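MIP07328p (Drosophila melanogaster, PDB 6FKK) probably acts as a chemorepellent axon guidance cue, a membrane semaphorin whose extracellular sema domain is expected to bind receptors on other cells. Local coordinates at residues S227-V232 with L251-N256; G315-Q320 with P362-A367; R231-D236 with G341-D346. All coordinates share one frame; numbering follows the deposited sequence.

Contact 1. Residues S227-V232 with L251-N256. With NAG (2-acetamido-2-deoxy-beta-D-glucopyranose), chain B.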
ATOM      1  N   SER A 227      -5.823 -12.535  -2.501  1.00 33.04           N
ATOM      2  CA  SER A 227      -5.304 -11.215  -2.823  1.00 38.44           C
ATOM      3  C   SER A 227      -5.023 -11.125  -4.317  1.00 42.65           C
ATOM      4  O   SER A 227      -4.469 -12.053  -4.912  1.00 47.16           O
ATOM      5  CB  SER A 227      -4.033 -10.918  -2.026  1.00 48.25           C
ATOM      6  OG  SER A 227      -4.281 -10.998  -0.634  1.00 42.62           O
ATOM      7  N   ARG A 228      -5.409 -10.003  -4.920  1.00 33.15           N
ATOM      8  CA  ARG A 228      -5.345  -9.841  -6.365  1.00 31.11           C
ATOM      9  C   ARG A 228      -4.642  -8.544  -6.732  1.00 42.62           C
ATOM     10  O   ARG A 228      -4.640  -7.576  -5.966  1.00 48.06           O
ATOM     11  CB  ARG A 228      -6.743  -9.830  -7.001  1.00 32.91           C
ATOM     12  CG  ARG A 228      -7.702 -10.889  -6.490  1.00 44.88           C
ATOM     13  CD  ARG A 228      -7.459 -12.242  -7.129  1.00 33.72           C
ATOM     14  NE  ARG A 228      -8.654 -13.077  -7.057  1.00 40.66           N
ATOM     15  CZ  ARG A 228      -8.703 -14.349  -7.435  1.00 54.64           C
ATOM     16  NH1 ARG A 228      -7.616 -14.940  -7.911  1.00 43.09           N
ATOM     17  NH2 ARG A 228      -9.835 -15.031  -7.336  1.00 71.66           N
ATOM     18  N   VAL A 229      -4.049  -8.536  -7.922  1.00 42.34           N
ATOM     19  CA  VAL A 229      -3.650  -7.313  -8.603  1.00 30.07           C
ATOM     20  C   VAL A 229      -4.421  -7.250  -9.914  1.00 37.65           C
ATOM     21  O   VAL A 229      -4.461  -8.231 -10.665  1.00 52.60           O
ATOM     22  CB  VAL A 229      -2.128  -7.240  -8.839  1.00 40.10           C
ATOM     23  CG1 VAL A 229      -1.617  -8.477  -9.570  1.00 35.74           C
ATOM     24  CG2 VAL A 229      -1.771  -5.976  -9.606  1.00 29.75           C
ATOM     25  N   ALA A 230      -5.062  -6.115 -10.167  1.00 39.90           N
ATOM     26  CA  ALA A 230      -5.833  -5.909 -11.382  1.00 31.81           C
ATOM     27  C   ALA A 230      -5.309  -4.680 -12.109  1.00 33.22           C
ATOM     28  O   ALA A 230      -4.690  -3.798 -11.509  1.00 43.54           O
ATOM     29  CB  ALA A 230      -7.328  -5.753 -11.077  1.00 37.56           C
ATOM     30  N   ARG A 231      -5.556  -4.628 -13.417  1.00 43.73           N
ATOM     31  CA  ARG A 231      -5.055  -3.532 -14.233  1.00 52.53           C
ATOM     32  C   ARG A 231      -6.101  -3.127 -15.260  1.00 51.34           C
ATOM     33  O   ARG A 231      -6.980  -3.909 -15.633  1.00 64.94           O
ATOM     34  CB  ARG A 231      -3.740  -3.897 -14.938  1.00 50.25           C
ATOM     35  CG  ARG A 231      -3.902  -4.601 -16.273  1.00 48.94           C
ATOM     36  CD  ARG A 231      -2.544  -4.889 -16.888  1.00 59.55           C
ATOM     37  NE  ARG A 231      -2.650  -5.449 -18.232  1.00 65.43           N
ATOM     38  CZ  ARG A 231      -1.606  -5.827 -18.963  1.00 65.68           C
ATOM     39  NH1 ARG A 231      -0.380  -5.704 -18.475  1.00 65.52           N
ATOM     40  NH2 ARG A 231      -1.786  -6.327 -20.177  1.00 72.92           N
ATOM     41  N   VAL A 232      -5.995  -1.874 -15.705  1.00 38.73           N
ATOM     42  CA  VAL A 232      -6.828  -1.327 -16.767  1.00 45.08           C
ATOM     43  C   VAL A 232      -5.951  -0.457 -17.657  1.00 44.34           C
ATOM     44  O   VAL A 232      -4.980   0.152 -17.197  1.00 50.34           O
ATOM     45  CB  VAL A 232      -8.019  -0.508 -16.219  1.00 37.32           C
ATOM     46  CG1 VAL A 232      -9.027  -1.412 -15.533  1.00 36.98           C
ATOM     47  CG2 VAL A 232      -7.528   0.567 -15.264  1.00 37.16           C
ATOM     48  N   LEU A 251      -8.246  -6.931 -16.332  1.00 47.15           N
ATOM     49  CA  LEU A 251      -7.700  -8.242 -16.019  1.00 35.83           C
ATOM     50  C   LEU A 251      -7.192  -8.227 -14.585  1.00 58.42           C
ATOM     51  O   LEU A 251      -6.854  -7.173 -14.041  1.00 59.31           O
ATOM     52  CB  LEU A 251      -6.564  -8.629 -16.972  1.00 36.10           C
ATOM     53  CG  LEU A 251      -6.915  -8.766 -18.453  1.00 45.80           C
ATOM     54  CD1 LEU A 251      -5.660  -9.006 -19.273  1.00 44.00           C
ATOM     55  CD2 LEU A 251      -7.905  -9.898 -18.648  1.00 56.72           C
ATOM     56  N   LYS A 252      -7.140  -9.408 -13.972  1.00 42.47           N
ATOM     57  CA  LYS A 252      -6.616  -9.535 -12.620  1.00 35.05           C
ATOM     58  C   LYS A 252      -5.882 -10.859 -12.473  1.00 49.91           C
ATOM     59  O   LYS A 252      -6.159 -11.831 -13.180  1.00 61.44           O
ATOM     60  CB  LYS A 252      -7.718  -9.427 -11.559  1.00 35.23           C
ATOM     61  CG  LYS A 252      -8.812 -10.477 -11.660  1.00 34.83           C
ATOM     62  CD  LYS A 252      -9.846 -10.275 -10.561  1.00 48.09           C
ATOM     63  CE  LYS A 252     -10.966 -11.299 -10.641  1.00 54.42           C
ATOM     64  NZ  LYS A 252     -11.986 -11.087  -9.575  1.00 36.98           N
ATOM     65  N   ALA A 253      -4.938 -10.880 -11.536  1.00 48.17           N
ATOM     66  CA  ALA A 253      -4.156 -12.068 -11.235  1.00 48.47           C
ATOM     67  C   ALA A 253      -3.995 -12.179  -9.729  1.00 45.01           C
ATOM     68  O   ALA A 253      -4.022 -11.175  -9.011  1.00 39.79           O
ATOM     69  CB  ALA A 253      -2.783 -12.029 -11.914  1.00 36.51           C
ATOM     70  N   ARG A 254      -3.835 -13.409  -9.253  1.00 36.42           N
ATOM     71  CA  ARG A 254      -3.645 -13.642  -7.830  1.00 37.25           C
ATOM     72  C   ARG A 254      -2.212 -13.319  -7.428  1.00 45.13           C
ATOM     73  O   ARG A 254      -1.268 -13.565  -8.184  1.00 42.92           O
ATOM     74  CB  ARG A 254      -3.972 -15.091  -7.473  1.00 34.46           C
ATOM     75  CG  ARG A 254      -3.825 -15.398  -5.992  1.00 34.51           C
ATOM     76  CD  ARG A 254      -4.011 -16.873  -5.698  1.00 51.11           C
ATOM     77  NE  ARG A 254      -3.858 -17.154  -4.273  1.00 49.66           N
ATOM     78  CZ  ARG A 254      -3.906 -18.370  -3.741  1.00 57.50           C
ATOM     79  NH1 ARG A 254      -4.104 -19.427  -4.516  1.00 57.36           N
ATOM     80  NH2 ARG A 254      -3.756 -18.528  -2.432  1.00 75.33           N
ATOM     81  N   LEU A 255      -2.056 -12.753  -6.236  1.00 43.89           N
ATOM     82  CA  LEU A 255      -0.742 -12.544  -5.651  1.00 31.40           C
ATOM     83  C   LEU A 255      -0.382 -13.740  -4.780  1.00 43.52           C
ATOM     84  O   LEU A 255      -1.222 -14.259  -4.038  1.00 53.55           O
ATOM     85  CB  LEU A 255      -0.714 -11.257  -4.828  1.00 33.17           C
ATOM     86  CG  LEU A 255      -0.897  -9.958  -5.614  1.00 42.70           C
ATOM     87  CD1 LEU A 255      -0.941  -8.777  -4.664  1.00 46.84           C
ATOM     88  CD2 LEU A 255       0.224  -9.789  -6.624  1.00 40.07           C
ATOM     89  N   ASN A 256       0.869 -14.181  -4.878  1.00 45.20           N
ATOM     90  CA  ASN A 256       1.344 -15.385  -4.202  1.00 44.78           C
ATOM     91  C   ASN A 256       2.374 -14.976  -3.155  1.00 43.14           C
ATOM     92  O   ASN A 256       3.555 -14.796  -3.468  1.00 54.77           O
ATOM     93  CB  ASN A 256       1.928 -16.374  -5.209  1.00 47.92           C
ATOM     94  CG  ASN A 256       2.300 -17.711  -4.586  1.00 44.44           C
ATOM     95  OD1 ASN A 256       2.581 -17.808  -3.390  1.00 36.23           O
ATOM     96  ND2 ASN A 256       2.306 -18.756  -5.405  1.00 37.57           N
TER
HETATM   97  C1  NAG B   1       2.652 -20.060  -4.907  1.00 39.46           C
HETATM   98  C2  NAG B   1       2.075 -21.174  -5.770  1.00 41.29           C
HETATM   99  C3  NAG B   1       2.462 -22.543  -5.207  1.00 55.99           C
HETATM  100  C4  NAG B   1       3.960 -22.627  -4.916  1.00 58.93           C
HETATM  101  C5  NAG B   1       4.433 -21.403  -4.136  1.00 57.11           C
HETATM  102  C6  NAG B   1       5.932 -21.352  -3.958  1.00 62.72           C
HETATM  103  C7  NAG B   1      -0.006 -20.656  -6.972  1.00 56.67           C
HETATM  104  C8  NAG B   1      -1.501 -20.597  -6.886  1.00 74.51           C
HETATM  105  N2  NAG B   1       0.628 -21.055  -5.866  1.00 41.12           N
HETATM  106  O3  NAG B   1       2.075 -23.524  -6.162  1.00 61.90           O
HETATM  107  O4  NAG B   1       4.250 -23.752  -4.091  1.00 72.74           O
HETATM  108  O5  NAG B   1       4.052 -20.205  -4.820  1.00 52.82           O
HETATM  109  O6  NAG B   1       6.605 -21.305  -5.209  1.00 68.39           O
HETATM  110  O7  NAG B   1       0.598 -20.355  -7.997  1.00 67.51           O

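Contact 2. Residues G315-Q320 with P362-A367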
ATOM      1  N   GLY A 315      -0.047 -14.392 -19.821  1.00 48.62           N
ATOM      2  CA  GLY A 315      -0.218 -15.825 -19.743  1.00 54.68           C
ATOM      3  C   GLY A 315      -1.619 -16.274 -20.118  1.00 64.54           C
ATOM      4  O   GLY A 315      -2.405 -15.544 -20.723  1.00 68.93           O
ATOM      5  N   GLU A 316      -1.926 -17.510 -19.740  1.00 60.31           N
ATOM      6  CA  GLU A 316      -3.198 -18.117 -20.084  1.00 57.40           C
ATOM      7  C   GLU A 316      -4.316 -17.563 -19.206  1.00 61.36           C
ATOM      8  O   GLU A 316      -4.094 -17.086 -18.091  1.00 59.14           O
ATOM      9  CB  GLU A 316      -3.117 -19.634 -19.937  1.00 59.70           C
ATOM     10  CG  GLU A 316      -2.131 -20.293 -20.885  1.00 78.96           C
ATOM     11  CD  GLU A 316      -1.901 -21.754 -20.556  1.00101.04           C
ATOM     12  OE1 GLU A 316      -1.636 -22.062 -19.374  1.00105.07           O
ATOM     13  OE2 GLU A 316      -1.997 -22.595 -21.475  1.00104.72           O
ATOM     14  N   PHE A 317      -5.534 -17.634 -19.733  1.00 49.23           N
ATOM     15  CA  PHE A 317      -6.722 -17.170 -19.032  1.00 57.93           C
ATOM     16  C   PHE A 317      -7.382 -18.341 -18.320  1.00 62.02           C
ATOM     17  O   PHE A 317      -7.608 -19.393 -18.926  1.00 69.23           O
ATOM     18  CB  PHE A 317      -7.715 -16.530 -20.003  1.00 45.20           C
ATOM     19  CG  PHE A 317      -7.201 -15.290 -20.668  1.00 60.15           C
ATOM     20  CD1 PHE A 317      -6.476 -15.368 -21.845  1.00 59.13           C
ATOM     21  CD2 PHE A 317      -7.453 -14.044 -20.122  1.00 64.31           C
ATOM     22  CE1 PHE A 317      -6.005 -14.226 -22.461  1.00 47.58           C
ATOM     23  CE2 PHE A 317      -6.987 -12.898 -20.733  1.00 59.39           C
ATOM     24  CZ  PHE A 317      -6.262 -12.990 -21.905  1.00 56.21           C
ATOM     25  N   LYS A 318      -7.692 -18.154 -17.041  1.00 59.08           N
ATOM     26  CA  LYS A 318      -8.431 -19.163 -16.296  1.00 58.09           C
ATOM     27  C   LYS A 318      -9.846 -19.257 -16.852  1.00 58.73           C
ATOM     28  O   LYS A 318     -10.571 -18.257 -16.892  1.00 61.91           O
ATOM     29  CB  LYS A 318      -8.452 -18.813 -14.812  1.00 56.85           C
ATOM     30  CG  LYS A 318      -8.840 -19.964 -13.900  1.00 60.21           C
ATOM     31  CD  LYS A 318      -8.640 -19.581 -12.444  1.00 62.65           C
ATOM     32  CE  LYS A 318      -7.214 -19.105 -12.192  1.00 79.98           C
ATOM     33  NZ  LYS A 318      -6.215 -20.209 -12.279  1.00 78.01           N
ATOM     34  N   SER A 319     -10.233 -20.453 -17.291  1.00 71.36           N
ATOM     35  CA  SER A 319     -11.528 -20.633 -17.927  1.00 88.82           C
ATOM     36  C   SER A 319     -12.658 -20.350 -16.941  1.00 87.88           C
ATOM     37  O   SER A 319     -12.479 -20.382 -15.719  1.00 71.86           O
ATOM     38  CB  SER A 319     -11.659 -22.051 -18.481  1.00 94.78           C
ATOM     39  OG  SER A 319     -11.605 -23.007 -17.438  1.00103.11           O
ATOM     40  N   GLN A 320     -13.833 -20.055 -17.497  1.00 89.56           N
ATOM     41  CA  GLN A 320     -15.015 -19.822 -16.679  1.00105.91           C
ATOM     42  C   GLN A 320     -15.263 -21.017 -15.772  1.00124.20           C
ATOM     43  O   GLN A 320     -15.084 -22.169 -16.175  1.00122.30           O
ATOM     44  CB  GLN A 320     -16.238 -19.576 -17.564  1.00114.65           C
ATOM     45  CG  GLN A 320     -16.015 -18.588 -18.692  1.00120.53           C
ATOM     46  CD  GLN A 320     -17.267 -18.365 -19.520  1.00115.78           C
ATOM     47  OE1 GLN A 320     -18.332 -18.060 -18.982  1.00122.71           O
ATOM     48  NE2 GLN A 320     -17.147 -18.523 -20.834  1.00 92.93           N
ATOM     49  N   PRO A 362     -11.780 -12.668 -16.790  1.00 65.41           N
ATOM     50  CA  PRO A 362     -10.929 -11.591 -16.274  1.00 48.56           C
ATOM     51  C   PRO A 362      -9.800 -12.074 -15.380  1.00 54.58           C
ATOM     52  O   PRO A 362      -8.933 -11.267 -15.019  1.00 49.65           O
ATOM     53  CB  PRO A 362     -11.918 -10.727 -15.486  1.00 46.48           C
ATOM     54  CG  PRO A 362     -12.887 -11.724 -14.944  1.00 47.35           C
ATOM     55  CD  PRO A 362     -13.008 -12.822 -15.986  1.00 53.81           C
ATOM     56  N   LEU A 363      -9.777 -13.352 -15.016  1.00 61.10           N
ATOM     57  CA  LEU A 363      -8.795 -13.888 -14.085  1.00 47.57           C
ATOM     58  C   LEU A 363      -7.739 -14.682 -14.841  1.00 50.03           C
ATOM     59  O   LEU A 363      -8.071 -15.572 -15.631  1.00 63.10           O
ATOM     60  CB  LEU A 363      -9.471 -14.770 -13.035  1.00 39.09           C
ATOM     61  CG  LEU A 363      -8.548 -15.412 -12.003  1.00 43.50           C
ATOM     62  CD1 LEU A 363      -7.759 -14.347 -11.266  1.00 36.74           C
ATOM     63  CD2 LEU A 363      -9.357 -16.253 -11.032  1.00 54.04           C
ATOM     64  N   MET A 364      -6.473 -14.359 -14.593  1.00 43.86           N
ATOM     65  CA  MET A 364      -5.370 -15.044 -15.246  1.00 43.12           C
ATOM     66  C   MET A 364      -5.048 -16.348 -14.525  1.00 43.80           C
ATOM     67  O   MET A 364      -5.226 -16.474 -13.310  1.00 58.81           O
ATOM     68  CB  MET A 364      -4.133 -14.147 -15.288  1.00 38.31           C
ATOM     69  CG  MET A 364      -4.386 -12.769 -15.882  1.00 36.57           C
ATOM     70  SD  MET A 364      -4.969 -12.828 -17.586  1.00 59.04           S
ATOM     71  CE  MET A 364      -3.579 -13.622 -18.385  1.00 60.22           C
ATOM     72  N   GLU A 365      -4.562 -17.325 -15.295  1.00 48.57           N
ATOM     73  CA  GLU A 365      -4.315 -18.656 -14.747  1.00 52.28           C
ATOM     74  C   GLU A 365      -3.200 -18.629 -13.708  1.00 61.68           C
ATOM     75  O   GLU A 365      -3.358 -19.142 -12.594  1.00 63.84           O
ATOM     76  CB  GLU A 365      -3.977 -19.632 -15.876  1.00 55.92           C
ATOM     77  CG  GLU A 365      -3.661 -21.049 -15.411  1.00 75.40           C
ATOM     78  CD  GLU A 365      -4.880 -21.785 -14.881  1.00 96.83           C
ATOM     79  OE1 GLU A 365      -6.016 -21.357 -15.182  1.00107.43           O
ATOM     80  OE2 GLU A 365      -4.701 -22.793 -14.165  1.00 95.02           O
ATOM     81  N   GLU A 366      -2.065 -18.032 -14.055  1.00 56.01           N
ATOM     82  CA  GLU A 366      -0.896 -18.046 -13.190  1.00 53.07           C
ATOM     83  C   GLU A 366      -0.952 -16.919 -12.168  1.00 40.21           C
ATOM     84  O   GLU A 366      -1.511 -15.848 -12.421  1.00 49.16           O
ATOM     85  CB  GLU A 366       0.387 -17.935 -14.017  1.00 84.26           C
ATOM     86  CG  GLU A 366       0.635 -19.128 -14.927  1.00113.36           C
ATOM     87  CD  GLU A 366       0.727 -20.437 -14.162  1.00126.62           C
ATOM     88  OE1 GLU A 366       1.274 -20.437 -13.038  1.00122.73           O
ATOM     89  OE2 GLU A 366       0.244 -21.465 -14.683  1.00132.80           O
ATOM     90  N   ALA A 367      -0.366 -17.178 -11.006  1.00 44.15           N
ATOM     91  CA  ALA A 367      -0.265 -16.189  -9.946  1.00 35.52           C
ATOM     92  C   ALA A 367       1.076 -15.467 -10.026  1.00 34.72           C
ATOM     93  O   ALA A 367       2.032 -15.943 -10.644  1.00 48.18           O
ATOM     94  CB  ALA A 367      -0.430 -16.847  -8.576  1.00 35.82           C
TER

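Contact 3. Residues R231-D236 with G341-D346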
ATOM      1  N   ARG A 231      -5.556  -4.628 -13.417  1.00 43.73           N
ATOM      2  CA  ARG A 231      -5.055  -3.532 -14.233  1.00 52.53           C
ATOM      3  C   ARG A 231      -6.101  -3.127 -15.260  1.00 51.34           C
ATOM      4  O   ARG A 231      -6.980  -3.909 -15.633  1.00 64.94           O
ATOM      5  CB  ARG A 231      -3.740  -3.897 -14.938  1.00 50.25           C
ATOM      6  CG  ARG A 231      -3.902  -4.601 -16.273  1.00 48.94           C
ATOM      7  CD  ARG A 231      -2.544  -4.889 -16.888  1.00 59.55           C
ATOM      8  NE  ARG A 231      -2.650  -5.449 -18.232  1.00 65.43           N
ATOM      9  CZ  ARG A 231      -1.606  -5.827 -18.963  1.00 65.68           C
ATOM     10  NH1 ARG A 231      -0.380  -5.704 -18.475  1.00 65.52           N
ATOM     11  NH2 ARG A 231      -1.786  -6.327 -20.177  1.00 72.92           N
ATOM     12  N   VAL A 232      -5.995  -1.874 -15.705  1.00 38.73           N
ATOM     13  CA  VAL A 232      -6.828  -1.327 -16.767  1.00 45.08           C
ATOM     14  C   VAL A 232      -5.951  -0.457 -17.657  1.00 44.34           C
ATOM     15  O   VAL A 232      -4.980   0.152 -17.197  1.00 50.34           O
ATOM     16  CB  VAL A 232      -8.019  -0.508 -16.219  1.00 37.32           C
ATOM     17  CG1 VAL A 232      -9.027  -1.412 -15.533  1.00 36.98           C
ATOM     18  CG2 VAL A 232      -7.528   0.567 -15.264  1.00 37.16           C
ATOM     19  N   CYS A 233      -6.289  -0.410 -18.943  1.00 38.81           N
ATOM     20  CA  CYS A 233      -5.614   0.495 -19.864  1.00 40.02           C
ATOM     21  C   CYS A 233      -6.171   1.901 -19.688  1.00 45.95           C
ATOM     22  O   CYS A 233      -7.389   2.089 -19.622  1.00 55.60           O
ATOM     23  CB  CYS A 233      -5.792   0.039 -21.313  1.00 67.16           C
ATOM     24  SG  CYS A 233      -4.926  -1.483 -21.773  1.00 58.71           S
ATOM     25  N   LYS A 234      -5.279   2.888 -19.612  1.00 54.16           N
ATOM     26  CA  LYS A 234      -5.737   4.261 -19.440  1.00 42.93           C
ATOM     27  C   LYS A 234      -6.412   4.789 -20.700  1.00 54.72           C
ATOM     28  O   LYS A 234      -7.345   5.595 -20.610  1.00 70.40           O
ATOM     29  CB  LYS A 234      -4.567   5.162 -19.039  1.00 43.15           C
ATOM     30  CG  LYS A 234      -3.899   4.760 -17.733  1.00 41.27           C
ATOM     31  CD  LYS A 234      -2.911   5.814 -17.250  1.00 41.86           C
ATOM     32  CE  LYS A 234      -1.744   5.973 -18.209  1.00 56.34           C
ATOM     33  NZ  LYS A 234      -0.657   6.818 -17.638  1.00 55.59           N
ATOM     34  N   ASN A 235      -5.969   4.340 -21.875  1.00 48.56           N
ATOM     35  CA  ASN A 235      -6.546   4.763 -23.144  1.00 47.93           C
ATOM     36  C   ASN A 235      -7.810   3.994 -23.507  1.00 61.24           C
ATOM     37  O   ASN A 235      -8.232   4.029 -24.671  1.00 53.62           O
ATOM     38  CB  ASN A 235      -5.510   4.624 -24.263  1.00 70.99           C
ATOM     39  CG  ASN A 235      -5.218   3.178 -24.612  1.00 69.86           C
ATOM     40  OD1 ASN A 235      -5.342   2.284 -23.773  1.00 59.95           O
ATOM     41  ND2 ASN A 235      -4.825   2.939 -25.859  1.00 66.80           N
ATOM     42  N   ASP A 236      -8.416   3.300 -22.547  1.00 61.45           N
ATOM     43  CA  ASP A 236      -9.637   2.552 -22.812  1.00 51.93           C
ATOM     44  C   ASP A 236     -10.784   3.517 -23.090  1.00 58.75           C
ATOM     45  O   ASP A 236     -11.046   4.431 -22.303  1.00 69.38           O
ATOM     46  CB  ASP A 236      -9.967   1.648 -21.622  1.00 44.99           C
ATOM     47  CG  ASP A 236     -10.888   0.494 -21.992  1.00 46.43           C
ATOM     48  OD1 ASP A 236     -11.674   0.633 -22.954  1.00 46.98           O
ATOM     49  OD2 ASP A 236     -10.823  -0.556 -21.316  1.00 43.76           O
ATOM     50  N   GLY A 341      -6.645  -7.360 -22.938  1.00 58.03           N
ATOM     51  CA  GLY A 341      -5.779  -6.612 -22.056  1.00 52.37           C
ATOM     52  C   GLY A 341      -4.699  -5.814 -22.749  1.00 59.40           C
ATOM     53  O   GLY A 341      -4.037  -5.000 -22.092  1.00 73.29           O
ATOM     54  N   GLN A 342      -4.491  -6.024 -24.046  1.00 53.51           N
ATOM     55  CA  GLN A 342      -3.541  -5.233 -24.816  1.00 67.91           C
ATOM     56  C   GLN A 342      -4.178  -3.901 -25.193  1.00 78.81           C
ATOM     57  O   GLN A 342      -5.254  -3.866 -25.798  1.00 88.65           O
ATOM     58  CB  GLN A 342      -3.111  -6.003 -26.064  1.00 79.57           C
ATOM     59  CG  GLN A 342      -2.598  -5.145 -27.203  1.00 95.39           C
ATOM     60  CD  GLN A 342      -2.260  -5.968 -28.432  1.00115.47           C
ATOM     61  OE1 GLN A 342      -1.908  -7.143 -28.327  1.00126.70           O
ATOM     62  NE2 GLN A 342      -2.375  -5.357 -29.607  1.00114.34           N
ATOM     63  N   CYS A 343      -3.515  -2.805 -24.832  1.00 66.32           N
ATOM     64  CA  CYS A 343      -4.105  -1.473 -24.961  1.00 49.20           C
ATOM     65  C   CYS A 343      -4.175  -1.080 -26.431  1.00 65.58           C
ATOM     66  O   CYS A 343      -3.201  -0.591 -27.008  1.00 81.65           O
ATOM     67  CB  CYS A 343      -3.309  -0.453 -24.156  1.00 53.97           C
ATOM     68  SG  CYS A 343      -3.093  -0.872 -22.408  1.00 87.88           S
ATOM     69  N   VAL A 344      -5.338  -1.288 -27.037  1.00 64.06           N
ATOM     70  CA  VAL A 344      -5.594  -0.875 -28.412  1.00 62.40           C
ATOM     71  C   VAL A 344      -5.853   0.626 -28.446  1.00 72.00           C
ATOM     72  O   VAL A 344      -6.321   1.216 -27.465  1.00 74.74           O
ATOM     73  CB  VAL A 344      -6.779  -1.686 -28.981  1.00 62.94           C
ATOM     74  CG1 VAL A 344      -7.929  -1.703 -27.986  1.00 57.02           C
ATOM     75  CG2 VAL A 344      -7.240  -1.140 -30.322  1.00 81.01           C
ATOM     76  N   GLU A 345      -5.525   1.260 -29.577  1.00 64.76           N
ATOM     77  CA  GLU A 345      -5.716   2.701 -29.716  1.00 55.14           C
ATOM     78  C   GLU A 345      -7.174   3.091 -29.494  1.00 80.86           C
ATOM     79  O   GLU A 345      -7.486   3.920 -28.632  1.00 85.13           O
ATOM     80  CB  GLU A 345      -5.233   3.165 -31.091  1.00 57.84           C
ATOM     81  CG  GLU A 345      -5.400   4.660 -31.327  1.00 82.33           C
ATOM     82  CD  GLU A 345      -4.936   5.094 -32.706  1.00122.69           C
ATOM     83  OE1 GLU A 345      -4.232   4.306 -33.373  1.00134.78           O
ATOM     84  OE2 GLU A 345      -5.277   6.220 -33.125  1.00134.17           O
ATOM     85  N   ASP A 346      -8.086   2.502 -30.264  1.00 75.42           N
ATOM     86  CA  ASP A 346      -9.518   2.765 -30.131  1.00 77.55           C
ATOM     87  C   ASP A 346     -10.211   1.446 -29.804  1.00 77.10           C
ATOM     88  O   ASP A 346     -10.474   0.634 -30.699  1.00 57.30           O
ATOM     89  CB  ASP A 346     -10.088   3.398 -31.400  1.00 71.74           C
ATOM     90  CG  ASP A 346     -11.511   3.902 -31.217  1.00 77.50           C
ATOM     91  OD1 ASP A 346     -12.049   3.783 -30.094  1.00 65.79           O
ATOM     92  OD2 ASP A 346     -12.091   4.423 -32.195  1.00 81.17           O
TER

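Contact 1. Residues S227-V232 with L251-N256
V229 and A253 exchange two backbone hydrogen bonds within this antiparallel pairing, which joins two neighbouring strands in one blade of the sema-domain β-propeller. V229 N reaches A253 O at 2.9 Å and A253 N returns to V229 O; L255 N adds a nearly straight bond to S227 O (173°). The side chain of L255 then runs back over the partner strand. Its CB sits 3.8 Å from S227 O, and chi1 of -66° sets CG opposite its carbonyl carbon, next to R228 C. From there CD1 lies near R228 O, while CD2 meets V229 CG1 at 3.7 Å, the two chains crossing at about a right angle. With I270 packed against it, the leucine suits this buried, apolar place; an alanine here would probably cost V229 CG1 its contact with CD2 and open a gap beside I270. The other sheet face, with R228, K252 and R254, is charged: E213 forms salt bridges with R228 NE and K252 NZ, E217 with R228 NH1, and D268 with R254 NH2. R228 NH1 puts an edge of its guanidinium against R254 CB at 3.7 Å. N256 carries the glycan, its ND2 bonded covalently to NAG C1 at 1.4 Å.

Contact 2. Residues G315-Q320 with P362-A367
The F317 ring has the methyl end of M364 over one face, CE standing 4.2 Å above the ring plane and shifted toward the rim, while F357 meets the ring edge-to-face. The sulfur belongs to the same Met-aromatic contact: M364 SD lies 4.3 Å from the F317 ring centroid, oblique to it at 39° off the ring normal. Bends at chi2 and chi3 (-60° and -62°) fold the thioether back alongside the phenylalanine, a turn the flexible, unbranched methionine makes easily. These two loops lie between the third and last strands of a propeller blade, consistent with the insertion known in semaphorins as the extrusion. Their backbones are joined by a single bridge at F317 and M364, flanked by E365 N to E316 O at 2.8 Å and K318 N to L363 O at 3.0 Å. On the more open side K318 crosses E365 at about a right angle. The aliphatic part of K318 runs beside L363, with CD 3.7 Å from L363 CD2, so the long lysine joins apolar packing to a charged tip. Bends at chi3 and chi4 turn that tip back toward E365, where NZ forms a salt bridge, weak as a hydrogen bond, with OE1. K318 NZ also donates a hydrogen bond to E365 O, at 3.1 Å, in the carbonyl plane on a lone pair.

Contact 3. Residues R231-D236 with G341-D346
C233 and C343 are joined by a disulfide, SG to SG at 2.0 Å, and this bond is the tight centre of the contact. It pins the end of strand 225-233, the third strand of a propeller blade, to a loop of what is probably the extrusion, ahead of helix 352-360. Both CB atoms face the other chain, and SG lies anti to the carbonyl carbon in each cysteine; chi3 of -85° is close to the perpendicular twist usual for a disulfide. C233 is buried, whereas C343 is partly exposed and rests on Y206.

Next to the bridge, on its buried side, R231 stretches from CG to NE toward the loop and gives a weak hydrogen bond from NH2 to G341 O at 3.2 Å; the oxygen lies oblique to the guanidinium. F313 and L208 touch the side chain of this arginine, a residue long enough to reach the loop with a polar end. G341 has a positive phi of 82°, where a side chain would be jammed against the preceding carbonyl oxygen, so glycine fits the bend.

Past the disulfide the two chains run nearly alongside, their CA atoms spacing out from 5.7 Å (C233 to C343) to 6.9 Å (N235 to E345). C233 to D236 form a type I β-turn, whose third residue, N235, points toward the loop. Its OD1 lies 3.4 Å from C343 CB, and its ND2 is 2.8 Å from V344 O. The exposed E345 directs its side chain away from the turn. Just beyond the loop, S347 OG is hydrogen-bonded to D236 OD1. Between these two segments one weak hydrogen bond accompanies the disulfide, so the covalent bond is probably the main tie, a solution well suited to the oxidising environment outside the cell.

From the N terminus, contact 1 closes first: 18 residues separate segments 227-232 and 251-256, which pair the third and last strands of one propeller blade. Contact 3 starts from the same strand, sharing R231 and V232, but closes only at 341-346, so its much longer loop encloses contact 1's second strand and most of the next blade. Contact 2 opens at 315-320, inside that loop, and closes at 362-367, after it; contacts 2 and 3 therefore cross, while contacts 1 and 2 follow in series. Contact 2 holds two loops together; contact 3, probable backbone hydrogen bonds between K252 and both P362 and M364, and L251 packing on G341 tie the probable insertion to the blade.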